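Local coordinates for protein CheQ (Campylobacter jejuni subsp. jejuni, PDB 6A51) that acts with CheP as a regulator of transcription of the core chemotaxis operon cheVAW, at residues S100-K105 with K123-K128; Q56-I61 with L87-C92; D132-N137 with M165-Y170. One frame throughout, in Å; residues are numbered along the deposited sequence.

In the fold
Along the chain the three contacts come in series: interaction 2 closes first, interaction 1 follows, and interaction 3 ends at the C-terminus. Interactions 1 and 2 have centres about 12 Å apart and touch directly. They share the antiparallel sheet of strands 85-87, 122-126 and 116-119, with helix 88-95 beside it. Interactions 1 and 3 are about 16 Å apart between centres and both use helix 127-134, one at its start and one at its end. Interactions 2 and 3 do not touch; their centres are about 21 Å apart. The contacts thus connect an N-terminal mixed sheet, a central sheet with helices, and a disulfide-bearing C-terminal sheet in this regulator.

Interaction 1: S100-K105 with K123-K128; sequences SHLVEK and KFVNLK
The carbonyl O of Leu102, with CB nearby, meets the end of Lys123, while CD1 of Leu102 meets Val125. Lys123, partly exposed, reaches the carbonyl with the far half of its chain. From CB the chain sets out with CG anti to the backbone N (chi1 -158°), and it bends at chi3 (-60°). Beyond CG it closes on Leu102 O: CD of Lys123 is 3.9 Å from that oxygen and CE is 3.8 Å from it. At the tip, NZ of Lys123 gives Leu102 O a weak hydrogen bond of 3.4 Å. The same NZ lies 4.0 Å from CB of Leu102. Leu116, on strand 116-119, also touches the lysine side chain. Residues 100-102 form a 3-10 turn in the loop between helices 88-95 and 109-113, held by a bond from Val103 N to Ser100 O. Strand 122-126 is the middle strand of a three-stranded antiparallel sheet. Leu102 of the turn packs on Ala88 and Cys92 of helix 88-95 and on Val125 of the strand. CD1 of Leu102 lies 3.7 Å from CG2 of Val125, and the two side chains cross at about a right angle. Ala88 touches Val125 as well.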
loop_
_atom_site.group_PDB
_atom_site.type_symbol
_atom_site.label_atom_id
_atom_site.label_comp_id
_atom_site.label_asym_id
_atom_site.label_seq_id
_atom_site.Cartn_x
_atom_site.Cartn_y
_atom_site.Cartn_z
ATOM N N SER A 100 -10.888 -4.986 8.912
ATOM C CA SER A 100 -11.658 -4.185 9.866
ATOM C C SER A 100 -10.784 -3.192 10.622
ATOM O O SER A 100 -11.205 -2.057 10.882
ATOM C CB SER A 100 -12.388 -5.094 10.859
ATOM O OG SER A 100 -11.530 -6.079 11.403
ATOM N N HIS A 101 -9.559 -3.603 10.977
ATOM C CA HIS A 101 -8.662 -2.732 11.732
ATOM C C HIS A 101 -8.415 -1.408 11.042
ATOM O O HIS A 101 -8.111 -0.419 11.714
ATOM C CB HIS A 101 -7.325 -3.411 11.959
ATOM C CG HIS A 101 -7.388 -4.540 12.928
ATOM N ND1 HIS A 101 -7.296 -4.351 14.290
ATOM C CD2 HIS A 101 -7.536 -5.871 12.736
ATOM C CE1 HIS A 101 -7.377 -5.522 14.896
ATOM N NE2 HIS A 101 -7.520 -6.460 13.977
ATOM N N LEU A 102 -8.509 -1.362 9.715
ATOM C CA LEU A 102 -8.235 -0.126 8.998
ATOM C C LEU A 102 -9.475 0.738 8.817
ATOM O O LEU A 102 -9.403 1.767 8.135
ATOM C CB LEU A 102 -7.600 -0.430 7.646
ATOM C CG LEU A 102 -6.302 -1.243 7.654
ATOM C CD1 LEU A 102 -5.659 -1.123 6.277
ATOM C CD2 LEU A 102 -5.324 -0.784 8.741
ATOM N N VAL A 103 -10.600 0.348 9.418
ATOM C CA VAL A 103 -11.828 1.139 9.412
ATOM C C VAL A 103 -11.887 1.929 10.718
ATOM O O VAL A 103 -12.047 1.343 11.793
ATOM C CB VAL A 103 -13.066 0.250 9.245
ATOM C CG1 VAL A 103 -14.311 1.103 9.163
ATOM C CG2 VAL A 103 -12.926 -0.623 8.012
ATOM N N GLU A 104 -11.773 3.259 10.619
ATOM C CA GLU A 104 -11.658 4.117 11.797
ATOM C C GLU A 104 -12.749 3.827 12.821
ATOM O O GLU A 104 -12.468 3.652 14.015
ATOM C CB GLU A 104 -11.701 5.587 11.373
ATOM C CG GLU A 104 -11.694 6.591 12.530
ATOM C CD GLU A 104 -10.836 7.817 12.240
ATOM O OE1 GLU A 104 -10.320 8.426 13.206
ATOM O OE2 GLU A 104 -10.664 8.164 11.045
ATOM N N LYS A 105 -14.001 3.765 12.362
ATOM C CA LYS A 105 -15.177 3.468 13.175
ATOM C C LYS A 105 -14.939 2.378 14.223
ATOM O O LYS A 105 -15.420 2.495 15.355
ATOM C CB LYS A 105 -16.338 3.089 12.241
ATOM C CG LYS A 105 -17.167 1.895 12.683
ATOM C CD LYS A 105 -17.815 1.164 11.500
ATOM C CE LYS A 105 -18.481 -0.149 11.958
ATOM N NZ LYS A 105 -18.859 -1.051 10.826
ATOM N N LYS A 123 -8.121 3.403 -0.433
ATOM C CA LYS A 123 -7.406 3.567 0.835
ATOM C C LYS A 123 -5.973 3.046 0.721
ATOM O O LYS A 123 -5.754 1.919 0.266
ATOM C CB LYS A 123 -8.135 2.834 1.968
ATOM C CG LYS A 123 -7.811 3.357 3.382
ATOM C CD LYS A 123 -8.335 2.416 4.483
ATOM C CE LYS A 123 -9.847 2.224 4.421
ATOM N NZ LYS A 123 -10.295 0.908 4.999
ATOM N N PHE A 124 -5.001 3.860 1.147
ATOM C CA PHE A 124 -3.594 3.478 1.179
ATOM C C PHE A 124 -3.055 3.498 2.608
ATOM O O PHE A 124 -3.552 4.216 3.475
ATOM C CB PHE A 124 -2.731 4.404 0.315
ATOM C CG PHE A 124 -3.116 4.426 -1.126
ATOM C CD1 PHE A 124 -4.234 5.137 -1.548
ATOM C CD2 PHE A 124 -2.353 3.750 -2.068
ATOM C CE1 PHE A 124 -4.594 5.166 -2.878
ATOM C CE2 PHE A 124 -2.697 3.781 -3.404
ATOM C CZ PHE A 124 -3.825 4.487 -3.810
ATOM N N VAL A 125 -2.013 2.700 2.839
ATOM C CA VAL A 125 -1.307 2.633 4.114
ATOM C C VAL A 125 0.155 2.957 3.851
ATOM O O VAL A 125 0.714 2.536 2.831
ATOM C CB VAL A 125 -1.421 1.241 4.776
ATOM C CG1 VAL A 125 -0.534 1.174 5.991
ATOM C CG2 VAL A 125 -2.834 0.931 5.165
ATOM N N ASN A 126 0.785 3.697 4.761
ATOM C CA ASN A 126 2.195 4.028 4.587
ATOM C C ASN A 126 3.009 2.902 5.200
ATOM O O ASN A 126 3.304 2.898 6.399
ATOM C CB ASN A 126 2.551 5.364 5.214
ATOM C CG ASN A 126 3.937 5.827 4.796
ATOM O OD1 ASN A 126 4.887 5.041 4.785
ATOM N ND2 ASN A 126 4.052 7.085 4.410
ATOM N N LEU A 127 3.385 1.938 4.352
ATOM C CA LEU A 127 4.121 0.774 4.831
ATOM C C LEU A 127 5.526 1.165 5.256
ATOM O O LEU A 127 6.068 0.613 6.221
ATOM C CB LEU A 127 4.176 -0.294 3.742
ATOM C CG LEU A 127 4.816 -1.637 4.079
ATOM C CD1 LEU A 127 4.190 -2.145 5.333
ATOM C CD2 LEU A 127 4.556 -2.616 2.961
ATOM N N LYS A 128 6.122 2.124 4.544
ATOM C CA LYS A 128 7.485 2.545 4.840
ATOM C C LYS A 128 7.597 3.063 6.264
ATOM O O LYS A 128 8.527 2.697 6.989
ATOM C CB LYS A 128 7.933 3.612 3.843
ATOM C CG LYS A 128 9.408 3.967 3.934
ATOM C CD LYS A 128 9.737 5.188 3.086
ATOM C CE LYS A 128 11.235 5.345 2.879
ATOM N NZ LYS A 128 11.912 5.868 4.105
#

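Interaction 2: Q56-I61 with L87-C92; sequences QGTRII and LASAFC
Leu87 packs against Thr58 and Ile60 through one methyl, CD2. This is the more buried part of the contact, for Leu87 is buried and meets two residues. CD2 of Leu87 is 3.5 Å from OG1 of Thr58 and 4.1 Å from CD1 of Ile60. The first pair sets a hydroxyl against a methyl; the second is purely apolar. Thr58 has its OG1 between its own backbone N and carbonyl carbon (chi1 59°), and this turns the hydroxyl to the leucine while CG2 goes to the serine. The solvent side lies there, at Ser89, which is exposed and meets Thr58 alone across the contact. CG2 of Thr58 and OG of Ser89 stand 3.8 Å apart, in van der Waals contact. In the loop, Thr58 O accepts a hydrogen bond from Arg54 NE, which ties residues 56-61 back to strand 52-55. Residues 56-61 connect the antiparallel strands 52-55 and 62-64 of the mixed sheet, as the loop of a beta hairpin. Leu87 ends strand 85-87 and stands at the N-cap position of helix 88-95. Its side chain also touches Ile122 and Phe124 of strand 122-126 and Tyr55 of strand 52-55, so it lies between the two sheets.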
loop_
_atom_site.group_PDB
_atom_site.type_symbol
_atom_site.label_atom_id
_atom_site.label_comp_id
_atom_site.label_asym_id
_atom_site.label_seq_id
_atom_site.Cartn_x
_atom_site.Cartn_y
_atom_site.Cartn_z
ATOM N N GLN A 56 -1.697 -8.214 -6.460
ATOM C CA GLN A 56 -2.325 -9.458 -6.888
ATOM C C GLN A 56 -3.810 -9.492 -6.554
ATOM O O GLN A 56 -4.625 -9.921 -7.377
ATOM C CB GLN A 56 -1.612 -10.645 -6.258
ATOM C CG GLN A 56 -2.345 -11.949 -6.440
ATOM C CD GLN A 56 -1.585 -13.104 -5.834
ATOM O OE1 GLN A 56 -0.350 -13.077 -5.751
ATOM N NE2 GLN A 56 -2.314 -14.117 -5.386
ATOM N N GLY A 57 -4.191 -9.032 -5.365
ATOM C CA GLY A 57 -5.584 -9.218 -4.998
ATOM C C GLY A 57 -6.574 -8.300 -5.701
ATOM O O GLY A 57 -7.783 -8.557 -5.621
ATOM N N THR A 58 -6.113 -7.255 -6.385
ATOM C CA THR A 58 -7.005 -6.232 -6.910
ATOM C C THR A 58 -6.621 -5.852 -8.329
ATOM O O THR A 58 -5.500 -6.088 -8.780
ATOM C CB THR A 58 -6.966 -4.972 -6.050
ATOM O OG1 THR A 58 -5.615 -4.478 -6.021
ATOM C CG2 THR A 58 -7.452 -5.284 -4.633
ATOM N N ARG A 59 -7.557 -5.211 -9.020
ATOM C CA ARG A 59 -7.334 -4.765 -10.387
ATOM C C ARG A 59 -7.185 -3.252 -10.486
ATOM O O ARG A 59 -7.262 -2.696 -11.588
ATOM C CB ARG A 59 -8.473 -5.241 -11.285
ATOM C CG ARG A 59 -8.526 -6.748 -11.461
ATOM C CD ARG A 59 -7.561 -7.192 -12.508
ATOM N NE ARG A 59 -7.267 -8.621 -12.454
ATOM C CZ ARG A 59 -6.520 -9.255 -13.354
ATOM N NH1 ARG A 59 -6.013 -8.580 -14.381
ATOM N NH2 ARG A 59 -6.282 -10.556 -13.234
ATOM N N ILE A 60 -6.978 -2.571 -9.360
ATOM C CA ILE A 60 -6.688 -1.148 -9.398
ATOM C C ILE A 60 -5.378 -0.926 -10.143
ATOM O O ILE A 60 -4.353 -1.559 -9.851
ATOM C CB ILE A 60 -6.653 -0.587 -7.968
ATOM C CG1 ILE A 60 -8.076 -0.478 -7.428
ATOM C CG2 ILE A 60 -5.942 0.758 -7.917
ATOM C CD1 ILE A 60 -8.200 -0.998 -6.056
ATOM N N ILE A 61 -5.400 -0.014 -11.100
ATOM C CA ILE A 61 -4.293 0.177 -12.022
ATOM C C ILE A 61 -3.429 1.320 -11.535
ATOM O O ILE A 61 -3.946 2.387 -11.202
ATOM C CB ILE A 61 -4.802 0.448 -13.445
ATOM C CG1 ILE A 61 -5.599 -0.757 -13.934
ATOM C CG2 ILE A 61 -3.634 0.729 -14.365
ATOM C CD1 ILE A 61 -4.820 -2.045 -13.838
ATOM N N LEU A 87 -1.364 -0.145 -1.299
ATOM C CA LEU A 87 -2.805 -0.308 -1.160
ATOM C C LEU A 87 -3.123 -0.927 0.197
ATOM O O LEU A 87 -2.422 -1.833 0.661
ATOM C CB LEU A 87 -3.328 -1.199 -2.279
ATOM C CG LEU A 87 -4.529 -0.762 -3.087
ATOM C CD1 LEU A 87 -4.415 0.702 -3.405
ATOM C CD2 LEU A 87 -4.509 -1.577 -4.350
ATOM N N ALA A 88 -4.175 -0.428 0.849
ATOM C CA ALA A 88 -4.515 -0.941 2.177
ATOM C C ALA A 88 -4.878 -2.419 2.129
ATOM O O ALA A 88 -4.460 -3.190 3.001
ATOM C CB ALA A 88 -5.658 -0.132 2.781
ATOM N N SER A 89 -5.671 -2.829 1.126
ATOM C CA SER A 89 -5.974 -4.250 0.931
ATOM C C SER A 89 -4.706 -5.091 0.795
ATOM O O SER A 89 -4.652 -6.228 1.281
ATOM C CB SER A 89 -6.839 -4.437 -0.312
ATOM O OG SER A 89 -6.244 -3.760 -1.415
ATOM N N ALA A 90 -3.683 -4.559 0.120
ATOM C CA ALA A 90 -2.421 -5.282 -0.001
ATOM C C ALA A 90 -1.712 -5.366 1.341
ATOM O O ALA A 90 -1.146 -6.412 1.689
ATOM C CB ALA A 90 -1.511 -4.611 -1.035
ATOM N N PHE A 91 -1.728 -4.269 2.104
ATOM C CA PHE A 91 -1.165 -4.289 3.447
ATOM C C PHE A 91 -1.820 -5.371 4.293
ATOM O O PHE A 91 -1.131 -6.114 5.002
ATOM C CB PHE A 91 -1.317 -2.912 4.091
ATOM C CG PHE A 91 -0.783 -2.824 5.494
ATOM C CD1 PHE A 91 -1.601 -3.096 6.582
ATOM C CD2 PHE A 91 0.522 -2.432 5.728
ATOM C CE1 PHE A 91 -1.113 -3.005 7.889
ATOM C CE2 PHE A 91 1.019 -2.333 7.031
ATOM C CZ PHE A 91 0.190 -2.626 8.112
ATOM N N CYS A 92 -3.149 -5.497 4.211
ATOM C CA CYS A 92 -3.842 -6.517 4.997
ATOM C C CYS A 92 -3.556 -7.908 4.460
ATOM O O CYS A 92 -3.425 -8.866 5.229
ATOM C CB CYS A 92 -5.347 -6.246 5.011
ATOM S SG CYS A 92 -5.810 -4.680 5.813
#

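Interaction 3: D132-N137 with M165-Y170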
loop_
_atom_site.group_PDB
_atom_site.type_symbol
_atom_site.label_atom_id
_atom_site.label_comp_id
_atom_site.label_asym_id
_atom_site.label_seq_id
_atom_site.Cartn_x
_atom_site.Cartn_y
_atom_site.Cartn_z
ATOM N N ASP A 132 9.661 1.607 9.601
ATOM C CA ASP A 132 10.538 2.452 10.411
ATOM C C ASP A 132 10.160 2.378 11.885
ATOM O O ASP A 132 11.028 2.252 12.758
ATOM C CB ASP A 132 10.472 3.899 9.919
ATOM C CG ASP A 132 11.044 4.084 8.512
ATOM O OD1 ASP A 132 11.848 3.231 8.050
ATOM O OD2 ASP A 132 10.681 5.096 7.867
ATOM N N PHE A 133 8.859 2.458 12.176
ATOM C CA PHE A 133 8.364 2.270 13.534
ATOM C C PHE A 133 8.808 0.927 14.111
ATOM O O PHE A 133 9.260 0.850 15.259
ATOM C CB PHE A 133 6.841 2.398 13.513
ATOM C CG PHE A 133 6.168 2.022 14.790
ATOM C CD1 PHE A 133 6.222 2.874 15.899
ATOM C CD2 PHE A 133 5.426 0.841 14.870
ATOM C CE1 PHE A 133 5.560 2.549 17.090
ATOM C CE2 PHE A 133 4.752 0.496 16.051
ATOM C CZ PHE A 133 4.826 1.350 17.167
ATOM N N LEU A 134 8.717 -0.137 13.321
ATOM C CA LEU A 134 9.144 -1.452 13.777
ATOM C C LEU A 134 10.659 -1.599 13.853
ATOM O O LEU A 134 11.135 -2.581 14.432
ATOM C CB LEU A 134 8.580 -2.528 12.843
ATOM C CG LEU A 134 7.059 -2.621 12.801
ATOM C CD1 LEU A 134 6.651 -3.651 11.783
ATOM C CD2 LEU A 134 6.528 -2.975 14.197
ATOM N N GLY A 135 11.426 -0.678 13.270
ATOM C CA GLY A 135 12.864 -0.845 13.213
ATOM C C GLY A 135 13.330 -2.007 12.359
ATOM O O GLY A 135 14.376 -2.597 12.647
ATOM N N LEU A 136 12.586 -2.347 11.312
ATOM C CA LEU A 136 12.934 -3.446 10.428
ATOM C C LEU A 136 13.328 -2.905 9.064
ATOM O O LEU A 136 13.092 -1.737 8.734
ATOM C CB LEU A 136 11.770 -4.431 10.283
ATOM C CG LEU A 136 11.246 -4.986 11.603
ATOM C CD1 LEU A 136 10.098 -5.917 11.328
ATOM C CD2 LEU A 136 12.340 -5.698 12.386
ATOM N N ASN A 137 13.939 -3.783 8.279
ATOM C CA ASN A 137 14.374 -3.459 6.931
ATOM C C ASN A 137 13.262 -3.766 5.936
ATOM O O ASN A 137 12.498 -4.720 6.102
ATOM C CB ASN A 137 15.647 -4.234 6.577
ATOM C CG ASN A 137 16.873 -3.718 7.339
ATOM O OD1 ASN A 137 17.031 -2.508 7.557
ATOM N ND2 ASN A 137 17.740 -4.635 7.749
ATOM N N MET A 165 -1.534 -6.936 20.206
ATOM C CA MET A 165 -1.014 -7.278 18.884
ATOM C C MET A 165 0.504 -7.380 18.891
ATOM O O MET A 165 1.195 -6.574 19.524
ATOM C CB MET A 165 -1.433 -6.259 17.818
ATOM C CG MET A 165 -2.925 -6.077 17.664
ATOM S SD MET A 165 -3.772 -7.568 17.111
ATOM C CE MET A 165 -3.383 -7.641 15.376
ATOM N N CYS A 166 1.011 -8.358 18.154
ATOM C CA CYS A 166 2.429 -8.626 18.000
ATOM C C CYS A 166 2.796 -8.580 16.524
ATOM O O CYS A 166 1.939 -8.718 15.640
ATOM C CB CYS A 166 2.799 -9.999 18.585
ATOM S SG CYS A 166 2.955 -9.978 20.378
ATOM N N VAL A 167 4.092 -8.425 16.259
ATOM C CA VAL A 167 4.617 -8.472 14.900
ATOM C C VAL A 167 5.768 -9.462 14.840
ATOM O O VAL A 167 6.678 -9.418 15.680
ATOM C CB VAL A 167 5.076 -7.088 14.416
ATOM C CG1 VAL A 167 5.789 -7.203 13.055
ATOM C CG2 VAL A 167 3.904 -6.182 14.326
ATOM N N GLY A 168 5.737 -10.341 13.837
ATOM C CA GLY A 168 6.830 -11.239 13.548
ATOM C C GLY A 168 7.273 -11.032 12.112
ATOM O O GLY A 168 6.690 -10.229 11.381
ATOM N N TYR A 169 8.320 -11.765 11.719
ATOM C CA TYR A 169 8.873 -11.633 10.369
ATOM C C TYR A 169 9.448 -12.966 9.913
ATOM O O TYR A 169 9.768 -13.833 10.724
ATOM C CB TYR A 169 9.964 -10.541 10.284
ATOM C CG TYR A 169 10.864 -10.564 11.493
ATOM C CD1 TYR A 169 11.884 -11.506 11.602
ATOM C CD2 TYR A 169 10.656 -9.683 12.559
ATOM C CE1 TYR A 169 12.692 -11.564 12.729
ATOM C CE2 TYR A 169 11.453 -9.736 13.703
ATOM C CZ TYR A 169 12.469 -10.680 13.776
ATOM O OH TYR A 169 13.263 -10.742 14.897
ATOM N N TYR A 170 9.586 -13.111 8.599
ATOM C CA TYR A 170 10.355 -14.202 8.013
ATOM C C TYR A 170 11.038 -13.794 6.715
ATOM O O TYR A 170 11.323 -12.613 6.495
ATOM C CB TYR A 170 9.467 -15.400 7.757
ATOM C CG TYR A 170 8.541 -15.304 6.563
ATOM C CD1 TYR A 170 7.242 -14.810 6.698
ATOM C CD2 TYR A 170 8.939 -15.766 5.313
ATOM C CE1 TYR A 170 6.366 -14.770 5.606
ATOM C CE2 TYR A 170 8.079 -15.720 4.215
ATOM C CZ TYR A 170 6.793 -15.223 4.365
ATOM O OH TYR A 170 5.939 -15.179 3.272
#
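In Leu134 and Leu136 the first torsion sets CG anti to the carbonyl carbon (chi1 -63° for Leu134). This leaves CG beside the backbone N and carries the methyls to Val167 and to the Tyr169 ring. Tyr169 has its own CG between the backbone N and the carbonyl carbon (chi1 40°), which places the ring beside CD1 of Leu136. Leu134 and Val167 meet tip to tip, methyl pair against methyl pair. CD1 of Leu134 lies 3.9 Å from CG1 of Val167, and CD2 of Leu134 lies 4.1 Å from CG2 of Val167. Both branches of each residue are thus in use. Leu136 meets Tyr169 with a single methyl: its CD1 is 4.0 Å from CD2 of the ring. The approach to the ring is oblique, and the two side chains cross at about a right angle.

Helix 127-134 ends here in a Schellman motif. Gly135 takes a positive phi of 66°, and its N bonds back to Asp132 O at 3.0 Å. After the turn Leu136 faces Tyr169, two residues on from Val167, which faces Leu134. Val167 and Tyr169 lie on the same side of the strand, with Gly168 between them. The CA atoms of Leu134 and Val167 are 8.4 Å apart, and those of Leu136 and Tyr169 are 9.1 Å apart.

Strand 165-169 is the middle strand of an antiparallel sheet with strands 142-146 and 159-160. Ile142 of the neighbouring strand touches both leucines, and Ile161 touches Val167. Burial falls off along the contact, from Leu134 and Val167 in the interior to Tyr169 at the surface. Cys166, next to Val167, is joined by a disulfide to Cys147, just past the end of strand 142-146.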